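Tubulin-binding cofactor A (Leishmania major, PDB 4CQI) probably acts early in the tubulin folding pathway, capturing and stabilising beta-tubulin in a quasi-native state. Local coordinates at residues 29-34 / 92-97; 33-38 / 116-121; 46-49 / 54-57; 50-55 / 68-73. All blocks are in the same frame, centred on the assembly; numbering follows the deposited sequence.

Overall arrangement
The modelled chain is mostly three helices, and all four contacts use the first, helix 23-62. Interactions 1 and 2 share residues 33-34, with centres about 7 Å apart. Interaction 1 joins that helix to helix 67-100, interaction 2 to helix 109-125, and Leu-95 packs on Leu-35 and Met-119 between them. Interactions 3 and 4 lie across the chain's centre from interaction 1, centres about 31 and 33 Å from it. Interaction 3 stays within helix 23-62, while interaction 4 joins it to helix 67-100. They share Gln-54 and Arg-55. In sequence they fall between the paired segments of interactions 1 and 2. The bundle therefore has three helices at one end and a two-helix hairpin at the other.

Interaction 1: residues 29-34 / 92-97; sequences RIKVSA and VKDLSD
This is an antiparallel helix-helix contact with a salt bridge beside an apolar core, and it joins helix 23-62 to helix 67-100 in the three-helix part of the molecule. Lys-31 and Asp-94 make the polar half. Lys-31 NZ donates to Asp-94 OD2 at 2.6 Å, a short bond. The lysine reaches the oxygen on its syn side, 22° out of the carboxylate plane. The lysine chain is extended as far as CE, and its last torsion (chi4 -65°) turns NZ onto the acid. The two side chains meet at about a right angle, and Lys-31 CD also lies 3.5 Å from Asp-94 OD2.

One residue further along each segment the contact becomes apolar. Leu-95 starts off to one side, but its branches reach back toward the first helix. Leu-95 CD1 meets the base of the lysine, 4.0 Å from Lys-31 CB. Val-32 CG2 touches both methyls of the same leucine, with Leu-95 CD2 at 4.0 Å. The short helix axes pass 9.8 Å apart with their directions at 158°. This up-and-down pairing belongs to the helical bundle of the TBCA family.

Lys-31 and Leu-95 are the closest backbone pair, their CA atoms 6.1 Å apart. Leu-95 is buried and also packs on Leu-28, Leu-35 and Met-119. Val-32 is buried too, and touches Leu-114, Ala-115 and Thr-118 of helix 109-125.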
loop_
_atom_site.group_PDB
_atom_site.type_symbol
_atom_site.label_atom_id
_atom_site.label_comp_id
_atom_site.label_asym_id
_atom_site.label_seq_id
_atom_site.Cartn_x
_atom_site.Cartn_y
_atom_site.Cartn_z
ATOM N N ARG A 29 13.821 8.921 -5.576
ATOM C CA ARG A 29 13.139 8.104 -6.582
ATOM C C ARG A 29 12.780 6.719 -6.049
ATOM O O ARG A 29 11.640 6.260 -6.217
ATOM C CB ARG A 29 14.041 8.018 -7.840
ATOM C CG ARG A 29 13.385 7.556 -9.122
ATOM C CD ARG A 29 14.353 7.745 -10.307
ATOM N NE ARG A 29 14.397 9.141 -10.785
ATOM C CZ ARG A 29 15.460 9.954 -10.776
ATOM N NH1 ARG A 29 16.646 9.548 -10.309
ATOM N NH2 ARG A 29 15.346 11.195 -11.248
ATOM N N ILE A 30 13.736 6.046 -5.395
ATOM C CA ILE A 30 13.510 4.734 -4.816
ATOM C C ILE A 30 12.404 4.794 -3.774
ATOM O O ILE A 30 11.528 3.919 -3.743
ATOM C CB ILE A 30 14.787 4.170 -4.162
ATOM C CG1 ILE A 30 15.840 3.817 -5.226
ATOM C CG2 ILE A 30 14.475 2.943 -3.296
ATOM C CD1 ILE A 30 17.253 3.768 -4.647
ATOM N N LYS A 31 12.453 5.800 -2.920
ATOM C CA LYS A 31 11.423 5.929 -1.872
ATOM C C LYS A 31 10.025 6.201 -2.469
ATOM O O LYS A 31 9.039 5.629 -2.005
ATOM C CB LYS A 31 11.806 6.971 -0.836
ATOM C CG LYS A 31 13.065 6.651 -0.030
ATOM C CD LYS A 31 13.284 7.709 1.067
ATOM C CE LYS A 31 14.565 7.389 1.863
ATOM N NZ LYS A 31 14.496 6.113 2.628
ATOM N N VAL A 32 9.953 7.025 -3.521
ATOM C CA VAL A 32 8.682 7.320 -4.184
ATOM C C VAL A 32 8.145 6.044 -4.815
ATOM O O VAL A 32 6.946 5.746 -4.683
ATOM C CB VAL A 32 8.821 8.471 -5.214
ATOM C CG1 VAL A 32 7.583 8.567 -6.123
ATOM C CG2 VAL A 32 9.067 9.780 -4.464
ATOM N N SER A 33 9.003 5.284 -5.485
ATOM C CA SER A 33 8.581 4.019 -6.116
ATOM C C SER A 33 8.107 3.025 -5.067
ATOM O O SER A 33 7.066 2.330 -5.243
ATOM C CB SER A 33 9.702 3.410 -6.966
ATOM O OG SER A 33 9.347 2.115 -7.434
ATOM N N ALA A 34 8.833 2.940 -3.959
ATOM C CA ALA A 34 8.415 2.052 -2.881
ATOM C C ALA A 34 7.016 2.406 -2.341
ATOM O O ALA A 34 6.179 1.498 -2.102
ATOM C CB ALA A 34 9.468 2.074 -1.773
ATOM N N VAL A 92 5.170 6.690 3.895
ATOM C CA VAL A 92 4.878 8.123 3.830
ATOM C C VAL A 92 5.788 8.883 4.789
ATOM O O VAL A 92 6.380 9.909 4.410
ATOM C CB VAL A 92 3.395 8.444 4.097
ATOM C CG1 VAL A 92 3.186 9.964 4.315
ATOM C CG2 VAL A 92 2.501 7.930 2.953
ATOM N N LYS A 93 5.914 8.372 6.019
ATOM C CA LYS A 93 6.796 8.996 7.045
ATOM C C LYS A 93 8.271 8.989 6.676
ATOM O O LYS A 93 8.963 10.000 6.871
ATOM C CB LYS A 93 6.640 8.306 8.409
ATOM C CG LYS A 93 7.446 8.921 9.544
ATOM C CD LYS A 93 6.937 10.308 9.879
ATOM C CE LYS A 93 7.545 10.875 11.177
ATOM N NZ LYS A 93 7.216 12.343 11.250
ATOM N N ASP A 94 8.731 7.883 6.114
ATOM C CA ASP A 94 10.087 7.759 5.648
ATOM C C ASP A 94 10.402 8.786 4.547
ATOM O O ASP A 94 11.459 9.467 4.581
ATOM C CB ASP A 94 10.338 6.348 5.148
ATOM C CG ASP A 94 11.790 6.106 4.798
ATOM O OD1 ASP A 94 12.650 6.218 5.717
ATOM O OD2 ASP A 94 12.081 5.739 3.648
ATOM N N LEU A 95 9.475 8.928 3.601
ATOM C CA LEU A 95 9.635 9.857 2.493
ATOM C C LEU A 95 9.578 11.252 2.996
ATOM O O LEU A 95 10.421 12.095 2.658
ATOM C CB LEU A 95 8.560 9.593 1.399
ATOM C CG LEU A 95 8.534 10.451 0.145
ATOM C CD1 LEU A 95 9.891 10.517 -0.582
ATOM C CD2 LEU A 95 7.412 9.993 -0.805
ATOM N N SER A 96 8.592 11.543 3.829
ATOM C CA SER A 96 8.456 12.843 4.424
ATOM C C SER A 96 9.692 13.296 5.240
ATOM O O SER A 96 10.145 14.460 5.127
ATOM C CB SER A 96 7.223 12.854 5.343
ATOM O OG SER A 96 7.053 14.140 5.917
ATOM N N ASP A 97 10.220 12.393 6.047
ATOM C CA ASP A 97 11.486 12.634 6.772
ATOM C C ASP A 97 12.627 12.924 5.793
ATOM O O ASP A 97 13.379 13.845 6.015
ATOM C CB ASP A 97 11.870 11.427 7.627
ATOM C CG ASP A 97 11.028 11.307 8.915
ATOM O OD1 ASP A 97 10.187 12.186 9.205
ATOM O OD2 ASP A 97 11.213 10.287 9.610
#

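Interaction 2: residues 33-38 / 116-121; sequences SALKRT and RATMAD
The short segments 33-38 and 116-121 run nearly parallel, their axes 9.8 Å apart and their directions at 24°, with Lys-36 and Thr-118 the nearest backbone pair. Leu-35 and Thr-118 carry the contact. Both are buried, and their side chains slide past each other in opposite directions. The threonine methyl does the touching: Thr-118 CG2 lies 3.6 Å from Leu-35 CD2, and it is equally close to Leu-35 CG. The first torsion of Thr-118 (chi1 -56°) places this methyl anti to its own backbone N. The hydroxyl takes another direction and bonds to the Leu-114 carbonyl within the same helix. That polar atom is therefore satisfied without the partner helix.

Leu-35 CD2 also reaches the next residue, 3.8 Å from Met-119 N and 3.9 Å from Met-119 CG. Lys-36 adds a smaller contact near its base, and its chain leads away from the partner helix. No hydrogen bond crosses between the segments, so the contact is apolar packing.

Helix 67-100 completes the surroundings. Leu-35 touches Ser-91, Thr-38 touches Ile-88, and Met-119 packs on Leu-99. The Leu-35 and Met-119 side chains thus meet where helices 23-62, 67-100 and 109-125 come together.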
loop_
_atom_site.group_PDB
_atom_site.type_symbol
_atom_site.label_atom_id
_atom_site.label_comp_id
_atom_site.label_asym_id
_atom_site.label_seq_id
_atom_site.Cartn_x
_atom_site.Cartn_y
_atom_site.Cartn_z
ATOM N N SER A 33 9.003 5.284 -5.485
ATOM C CA SER A 33 8.581 4.019 -6.116
ATOM C C SER A 33 8.107 3.025 -5.067
ATOM O O SER A 33 7.066 2.330 -5.243
ATOM C CB SER A 33 9.702 3.410 -6.966
ATOM O OG SER A 33 9.347 2.115 -7.434
ATOM N N ALA A 34 8.833 2.940 -3.959
ATOM C CA ALA A 34 8.415 2.052 -2.881
ATOM C C ALA A 34 7.016 2.406 -2.341
ATOM O O ALA A 34 6.179 1.498 -2.102
ATOM C CB ALA A 34 9.468 2.074 -1.773
ATOM N N LEU A 35 6.753 3.705 -2.139
ATOM C CA LEU A 35 5.493 4.184 -1.611
ATOM C C LEU A 35 4.349 3.849 -2.594
ATOM O O LEU A 35 3.279 3.366 -2.192
ATOM C CB LEU A 35 5.515 5.694 -1.325
ATOM C CG LEU A 35 4.167 6.333 -0.953
ATOM C CD1 LEU A 35 3.400 5.631 0.190
ATOM C CD2 LEU A 35 4.336 7.816 -0.648
ATOM N N LYS A 36 4.592 4.135 -3.869
ATOM C CA LYS A 36 3.625 3.818 -4.899
ATOM C C LYS A 36 3.245 2.329 -4.839
ATOM O O LYS A 36 2.057 1.997 -4.917
ATOM C CB LYS A 36 4.213 4.175 -6.286
ATOM C CG LYS A 36 3.249 3.947 -7.440
ATOM C CD LYS A 36 3.813 4.494 -8.763
ATOM C CE LYS A 36 3.514 3.594 -9.974
ATOM N NZ LYS A 36 2.073 3.280 -10.222
ATOM N N ARG A 37 4.233 1.448 -4.701
ATOM C CA ARG A 37 3.955 -0.023 -4.558
ATOM C C ARG A 37 3.107 -0.363 -3.330
ATOM O O ARG A 37 2.182 -1.151 -3.460
ATOM C CB ARG A 37 5.234 -0.860 -4.605
ATOM C CG ARG A 37 5.670 -1.194 -6.022
ATOM C CD ARG A 37 6.831 -2.152 -6.032
ATOM N NE ARG A 37 7.970 -1.571 -5.355
ATOM C CZ ARG A 37 8.931 -0.893 -5.974
ATOM N NH1 ARG A 37 8.893 -0.732 -7.289
ATOM N NH2 ARG A 37 9.922 -0.399 -5.276
ATOM N N THR A 38 3.361 0.247 -2.169
ATOM C CA THR A 38 2.522 -0.002 -0.995
ATOM C C THR A 38 1.086 0.460 -1.234
ATOM O O THR A 38 0.136 -0.127 -0.715
ATOM C CB THR A 38 3.061 0.633 0.302
ATOM O OG1 THR A 38 2.943 2.071 0.234
ATOM C CG2 THR A 38 4.538 0.251 0.553
ATOM N N ARG A 116 5.346 14.565 -3.575
ATOM C CA ARG A 116 4.197 15.138 -2.883
ATOM C C ARG A 116 2.850 14.543 -3.349
ATOM O O ARG A 116 1.968 14.257 -2.520
ATOM C CB ARG A 116 4.185 16.654 -2.994
ATOM C CG ARG A 116 5.363 17.303 -2.278
ATOM C CD ARG A 116 5.173 18.815 -2.158
ATOM N NE ARG A 116 5.835 19.558 -3.229
ATOM C CZ ARG A 116 7.111 19.949 -3.214
ATOM N NH1 ARG A 116 7.915 19.670 -2.178
ATOM N NH2 ARG A 116 7.586 20.629 -4.252
ATOM N N ALA A 117 2.666 14.372 -4.659
ATOM C CA ALA A 117 1.443 13.722 -5.188
ATOM C C ALA A 117 1.220 12.293 -4.640
ATOM O O ALA A 117 0.079 11.897 -4.294
ATOM C CB ALA A 117 1.464 13.710 -6.739
ATOM N N THR A 118 2.313 11.549 -4.536
ATOM C CA THR A 118 2.274 10.128 -4.136
ATOM C C THR A 118 1.973 10.048 -2.645
ATOM O O THR A 118 1.158 9.221 -2.223
ATOM C CB THR A 118 3.601 9.421 -4.474
ATOM O OG1 THR A 118 3.875 9.576 -5.870
ATOM C CG2 THR A 118 3.546 7.921 -4.180
ATOM N N MET A 119 2.579 10.934 -1.834
ATOM C CA MET A 119 2.169 11.048 -0.421
ATOM C C MET A 119 0.695 11.385 -0.267
ATOM O O MET A 119 -0.006 10.749 0.534
ATOM C CB MET A 119 3.055 12.061 0.335
ATOM C CG MET A 119 4.482 11.595 0.480
ATOM S SD MET A 119 5.499 12.666 1.547
ATOM C CE MET A 119 5.638 14.091 0.510
ATOM N N ALA A 120 0.207 12.361 -1.030
ATOM C CA ALA A 120 -1.223 12.699 -1.002
ATOM C C ALA A 120 -2.109 11.510 -1.406
ATOM O O ALA A 120 -3.122 11.258 -0.746
ATOM C CB ALA A 120 -1.522 13.922 -1.848
ATOM N N ASP A 121 -1.713 10.760 -2.440
ATOM C CA ASP A 121 -2.396 9.495 -2.809
ATOM C C ASP A 121 -2.413 8.477 -1.668
ATOM O O ASP A 121 -3.443 7.825 -1.438
ATOM C CB ASP A 121 -1.774 8.819 -4.048
ATOM C CG ASP A 121 -1.971 9.610 -5.333
ATOM O OD1 ASP A 121 -2.893 10.447 -5.417
ATOM O OD2 ASP A 121 -1.199 9.370 -6.291
#

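Interaction 3: residues 46-49 / 54-57; sequences KREV and QRLD. With SO4 (sulfate ion), chain B.
Glu-48 and Arg-55 form a salt bridge two turns apart on the same helix. Arg-55 NH1 donates to Glu-48 OE2 at 2.9 Å, with an N-H...O angle of 154°. The oxygen is met on its syn side and lies in the guanidinium plane. Carboxylate and guanidinium are nearly coplanar, their planes 20° apart. Water 1 spans the second pair of atoms: it donates to Glu-48 OE1 at 2.8 Å and accepts from Arg-55 NH2 at 2.9 Å. The direct bond and the water bridge together should limit rotation of both groups. Glu-48 starts away from Arg-55, and its bend at chi2 (60°) brings the carboxylate round. The i to i+7 spacing puts both residues on one face of a long helix, in the region predicted to form a coiled coil.

On another side of the helix Arg-47 holds a sulfate, probably from the crystallisation liquor. Arg-47 NE donates to sulfate O4 at 2.9 Å and Arg-47 NH2 to sulfate O3 at 3.0 Å, so the ion sits at the guanidinium edge. Arg-51 binds the same sulfate.

The contact lies on the surface of helix 23-62. Glu-52 is a second partner of Arg-55 NH1. Toward helix 67-100, Val-49 packs on Val-81, and Leu-56 on Gln-70 and Thr-71.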
loop_
_atom_site.group_PDB
_atom_site.type_symbol
_atom_site.label_atom_id
_atom_site.label_comp_id
_atom_site.label_asym_id
_atom_site.label_seq_id
_atom_site.Cartn_x
_atom_site.Cartn_y
_atom_site.Cartn_z
ATOM N N LYS A 46 -7.723 -4.805 -0.746
ATOM C CA LYS A 46 -9.131 -4.471 -0.588
ATOM C C LYS A 46 -10.049 -5.179 -1.616
ATOM O O LYS A 46 -11.106 -5.686 -1.223
ATOM C CB LYS A 46 -9.352 -2.947 -0.672
ATOM C CG LYS A 46 -8.773 -2.222 0.538
ATOM C CD LYS A 46 -8.904 -0.711 0.523
ATOM C CE LYS A 46 -10.325 -0.247 0.757
ATOM N NZ LYS A 46 -10.340 1.259 0.827
ATOM N N ARG A 47 -9.652 -5.212 -2.883
ATOM C CA ARG A 47 -10.402 -5.937 -3.921
ATOM C C ARG A 47 -10.479 -7.412 -3.557
ATOM O O ARG A 47 -11.546 -8.066 -3.699
ATOM C CB ARG A 47 -9.730 -5.748 -5.304
ATOM C CG ARG A 47 -9.923 -4.328 -5.819
ATOM C CD ARG A 47 -9.238 -4.057 -7.140
ATOM N NE ARG A 47 -9.720 -4.990 -8.160
ATOM C CZ ARG A 47 -9.034 -5.362 -9.238
ATOM N NH1 ARG A 47 -7.867 -4.811 -9.525
ATOM N NH2 ARG A 47 -9.551 -6.278 -10.056
ATOM N N GLU A 48 -9.353 -7.938 -3.044
ATOM C CA GLU A 48 -9.291 -9.372 -2.688
ATOM C C GLU A 48 -10.151 -9.733 -1.489
ATOM O O GLU A 48 -10.736 -10.820 -1.488
ATOM C CB GLU A 48 -7.807 -9.814 -2.543
ATOM C CG GLU A 48 -7.616 -11.311 -2.334
ATOM C CD GLU A 48 -8.151 -12.159 -3.471
ATOM O OE1 GLU A 48 -8.399 -11.683 -4.623
ATOM O OE2 GLU A 48 -8.313 -13.359 -3.183
ATOM N N VAL A 49 -10.296 -8.859 -0.473
ATOM C CA VAL A 49 -11.261 -9.081 0.583
ATOM C C VAL A 49 -12.631 -9.393 -0.001
ATOM O O VAL A 49 -13.265 -10.402 0.370
ATOM C CB VAL A 49 -11.386 -7.865 1.544
ATOM C CG1 VAL A 49 -12.669 -7.968 2.392
ATOM C CG2 VAL A 49 -10.152 -7.781 2.425
ATOM N N GLN A 54 -16.756 -13.582 -1.386
ATOM C CA GLN A 54 -17.488 -14.293 -2.441
ATOM C C GLN A 54 -17.032 -15.752 -2.554
ATOM O O GLN A 54 -17.842 -16.661 -2.722
ATOM C CB GLN A 54 -17.260 -13.597 -3.809
ATOM C CG GLN A 54 -17.831 -12.186 -3.969
ATOM C CD GLN A 54 -17.134 -11.350 -5.079
ATOM O OE1 GLN A 54 -16.374 -11.869 -5.920
ATOM N NE2 GLN A 54 -17.395 -10.039 -5.072
ATOM N N ARG A 55 -15.722 -15.960 -2.492
ATOM C CA ARG A 55 -15.106 -17.271 -2.620
ATOM C C ARG A 55 -15.575 -18.150 -1.473
ATOM O O ARG A 55 -15.801 -19.351 -1.668
ATOM C CB ARG A 55 -13.574 -17.137 -2.666
ATOM C CG ARG A 55 -12.802 -18.454 -2.666
ATOM C CD ARG A 55 -11.338 -18.227 -3.027
ATOM N NE ARG A 55 -11.186 -17.508 -4.306
ATOM C CZ ARG A 55 -10.531 -16.356 -4.504
ATOM N NH1 ARG A 55 -9.871 -15.749 -3.521
ATOM N NH2 ARG A 55 -10.514 -15.810 -5.724
ATOM N N LEU A 56 -15.793 -17.539 -0.305
ATOM C CA LEU A 56 -16.448 -18.196 0.854
ATOM C C LEU A 56 -17.855 -18.705 0.514
ATOM O O LEU A 56 -18.146 -19.888 0.709
ATOM C CB LEU A 56 -16.525 -17.236 2.062
ATOM C CG LEU A 56 -17.094 -17.738 3.403
ATOM C CD1 LEU A 56 -16.345 -18.981 3.873
ATOM C CD2 LEU A 56 -17.040 -16.646 4.472
ATOM N N ASP A 57 -18.721 -17.809 0.044
ATOM C CA ASP A 57 -20.093 -18.178 -0.381
ATOM C C ASP A 57 -20.136 -19.268 -1.459
ATOM O O ASP A 57 -20.888 -20.220 -1.333
ATOM C CB ASP A 57 -20.863 -16.954 -0.893
ATOM C CG ASP A 57 -21.018 -15.880 0.164
ATOM O OD1 ASP A 57 -20.747 -16.184 1.348
ATOM O OD2 ASP A 57 -21.404 -14.735 -0.190
HETATM S S SO4 B . -13.088 -7.204 -8.958
HETATM O O1 SO4 B . -13.447 -8.416 -8.175
HETATM O O2 SO4 B . -14.274 -6.494 -9.492
HETATM O O3 SO4 B . -12.237 -7.656 -10.091
HETATM O O4 SO4 B . -12.362 -6.232 -8.113
HETATM O O HOH W 1 -8.999 -13.524 -6.603
#

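Interaction 4: residues 50-55 / 68-73; sequences ERELQR and PQQTKV. With SO4 (sulfate ion), chain B.
One amide nitrogen grips a glutamate twice: Gln-70 NE2 donates both to the backbone and to the side chain of Glu-52. Its bond to Glu-52 O is 3.0 Å, and its bond to Glu-52 OE1 is 2.8 Å and nearly straight at 169°. Both acceptors lie near the amide plane. Gln-70 is buried, and its amide nitrogen is held by these two bonds between segments 50-55 and 68-73 of helices 23-62 and 67-100, which run antiparallel with their short axes 9.4 Å apart. Gln-70 reaches over because its chain bends at chi2 (59°).

Glu-52 OE1 also accepts from Arg-55 NH1 at 2.9 Å, within its own segment. The two donors come from opposite faces of the carboxylate plane. Glu-52 OE2 lies instead against a methyl, 3.3 Å from Val-73 CG1. The aliphatic part of Arg-55 packs on the amide, with Arg-55 CG 3.7 Å from Gln-70 NE2. The guanidinium and amide planes are almost perpendicular.

On another side of the first helix, Arg-51 NE donates to sulfate O1 at 2.9 Å and Arg-51 NH2 to sulfate O3 at 2.7 Å. Leu-53 and Glu-52 touch Val-74 further along helix 67-100, in the hairpin made by the first two helices. Two donors on OE1, one of them charged, would probably stabilise the ionised form of Glu-52, although Glu-48 brings a like charge close to OE2.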
loop_
_atom_site.group_PDB
_atom_site.type_symbol
_atom_site.label_atom_id
_atom_site.label_comp_id
_atom_site.label_asym_id
_atom_site.label_seq_id
_atom_site.Cartn_x
_atom_site.Cartn_y
_atom_site.Cartn_z
ATOM N N GLU A 50 -13.087 -8.548 -0.915
ATOM C CA GLU A 50 -14.412 -8.744 -1.487
ATOM C C GLU A 50 -14.505 -10.088 -2.178
ATOM O O GLU A 50 -15.480 -10.814 -1.981
ATOM C CB GLU A 50 -14.788 -7.589 -2.431
ATOM C CG GLU A 50 -14.806 -6.221 -1.748
ATOM C CD GLU A 50 -15.680 -6.169 -0.505
ATOM O OE1 GLU A 50 -16.850 -6.610 -0.597
ATOM O OE2 GLU A 50 -15.202 -5.689 0.563
ATOM N N ARG A 51 -13.479 -10.444 -2.939
ATOM C CA ARG A 51 -13.400 -11.763 -3.576
ATOM C C ARG A 51 -13.368 -12.925 -2.598
ATOM O O ARG A 51 -13.990 -13.979 -2.871
ATOM C CB ARG A 51 -12.167 -11.865 -4.448
ATOM C CG ARG A 51 -12.224 -10.852 -5.585
ATOM C CD ARG A 51 -11.219 -11.198 -6.624
ATOM N NE ARG A 51 -11.485 -10.489 -7.868
ATOM C CZ ARG A 51 -11.141 -10.928 -9.073
ATOM N NH1 ARG A 51 -10.537 -12.106 -9.199
ATOM N NH2 ARG A 51 -11.404 -10.181 -10.148
ATOM N N GLU A 52 -12.655 -12.765 -1.489
ATOM C CA GLU A 52 -12.556 -13.857 -0.500
ATOM C C GLU A 52 -13.886 -14.110 0.148
ATOM O O GLU A 52 -14.221 -15.264 0.460
ATOM C CB GLU A 52 -11.530 -13.593 0.585
ATOM C CG GLU A 52 -10.065 -13.422 0.134
ATOM C CD GLU A 52 -9.293 -14.693 -0.243
ATOM O OE1 GLU A 52 -9.892 -15.733 -0.628
ATOM O OE2 GLU A 52 -8.046 -14.610 -0.183
ATOM N N LEU A 53 -14.650 -13.043 0.359
ATOM C CA LEU A 53 -15.991 -13.137 0.893
ATOM C C LEU A 53 -16.947 -13.838 -0.103
ATOM O O LEU A 53 -17.859 -14.569 0.302
ATOM C CB LEU A 53 -16.523 -11.757 1.262
ATOM C CG LEU A 53 -15.939 -11.071 2.513
ATOM C CD1 LEU A 53 -16.210 -9.564 2.556
ATOM C CD2 LEU A 53 -16.478 -11.719 3.778
ATOM N N GLN A 54 -16.756 -13.582 -1.386
ATOM C CA GLN A 54 -17.488 -14.293 -2.441
ATOM C C GLN A 54 -17.032 -15.752 -2.554
ATOM O O GLN A 54 -17.842 -16.661 -2.722
ATOM C CB GLN A 54 -17.260 -13.597 -3.809
ATOM C CG GLN A 54 -17.831 -12.186 -3.969
ATOM C CD GLN A 54 -17.134 -11.350 -5.079
ATOM O OE1 GLN A 54 -16.374 -11.869 -5.920
ATOM N NE2 GLN A 54 -17.395 -10.039 -5.072
ATOM N N ARG A 55 -15.722 -15.960 -2.492
ATOM C CA ARG A 55 -15.106 -17.271 -2.620
ATOM C C ARG A 55 -15.575 -18.150 -1.473
ATOM O O ARG A 55 -15.801 -19.351 -1.668
ATOM C CB ARG A 55 -13.574 -17.137 -2.666
ATOM C CG ARG A 55 -12.802 -18.454 -2.666
ATOM C CD ARG A 55 -11.338 -18.227 -3.027
ATOM N NE ARG A 55 -11.186 -17.508 -4.306
ATOM C CZ ARG A 55 -10.531 -16.356 -4.504
ATOM N NH1 ARG A 55 -9.871 -15.749 -3.521
ATOM N NH2 ARG A 55 -10.514 -15.810 -5.724
ATOM N N PRO A 68 -14.444 -23.855 6.490
ATOM C CA PRO A 68 -13.546 -23.554 7.613
ATOM C C PRO A 68 -12.198 -22.993 7.185
ATOM O O PRO A 68 -11.678 -22.060 7.820
ATOM C CB PRO A 68 -13.333 -24.924 8.293
ATOM C CG PRO A 68 -13.874 -25.943 7.343
ATOM C CD PRO A 68 -14.961 -25.235 6.588
ATOM N N GLN A 69 -11.624 -23.582 6.143
ATOM C CA GLN A 69 -10.381 -23.093 5.611
ATOM C C GLN A 69 -10.591 -21.668 5.040
ATOM O O GLN A 69 -9.746 -20.801 5.245
ATOM C CB GLN A 69 -9.811 -24.052 4.556
ATOM C CG GLN A 69 -8.556 -23.562 3.832
ATOM C CD GLN A 69 -7.397 -23.168 4.745
ATOM O OE1 GLN A 69 -7.330 -23.571 5.908
ATOM N NE2 GLN A 69 -6.463 -22.383 4.205
ATOM N N GLN A 70 -11.721 -21.433 4.375
ATOM C CA GLN A 70 -11.966 -20.120 3.747
ATOM C C GLN A 70 -12.414 -19.065 4.749
ATOM O O GLN A 70 -12.183 -17.866 4.531
ATOM C CB GLN A 70 -12.963 -20.235 2.589
ATOM C CG GLN A 70 -13.146 -18.967 1.745
ATOM C CD GLN A 70 -11.868 -18.447 1.086
ATOM O OE1 GLN A 70 -10.867 -19.173 0.904
ATOM N NE2 GLN A 70 -11.906 -17.167 0.698
ATOM N N THR A 71 -13.065 -19.490 5.835
ATOM C CA THR A 71 -13.386 -18.583 6.929
ATOM C C THR A 71 -12.096 -17.952 7.492
ATOM O O THR A 71 -12.036 -16.723 7.722
ATOM C CB THR A 71 -14.187 -19.289 8.047
ATOM O OG1 THR A 71 -15.473 -19.611 7.539
ATOM C CG2 THR A 71 -14.379 -18.359 9.254
ATOM N N LYS A 72 -11.097 -18.789 7.708
ATOM C CA LYS A 72 -9.789 -18.357 8.205
ATOM C C LYS A 72 -9.051 -17.446 7.196
ATOM O O LYS A 72 -8.438 -16.446 7.582
ATOM C CB LYS A 72 -8.930 -19.584 8.566
ATOM C CG LYS A 72 -9.381 -20.258 9.879
ATOM C CD LYS A 72 -9.042 -21.748 9.970
ATOM C CE LYS A 72 -9.751 -22.409 11.161
ATOM N NZ LYS A 72 -9.813 -23.903 11.070
ATOM N N VAL A 73 -9.146 -17.768 5.901
ATOM C CA VAL A 73 -8.538 -16.925 4.850
ATOM C C VAL A 73 -9.222 -15.544 4.764
ATOM O O VAL A 73 -8.526 -14.544 4.584
ATOM C CB VAL A 73 -8.584 -17.635 3.498
ATOM C CG1 VAL A 73 -8.196 -16.728 2.334
ATOM C CG2 VAL A 73 -7.728 -18.896 3.522
HETATM S S SO4 B . -13.088 -7.204 -8.958
HETATM O O1 SO4 B . -13.447 -8.416 -8.175
HETATM O O2 SO4 B . -14.274 -6.494 -9.492
HETATM O O3 SO4 B . -12.237 -7.656 -10.091
HETATM O O4 SO4 B . -12.362 -6.232 -8.113
#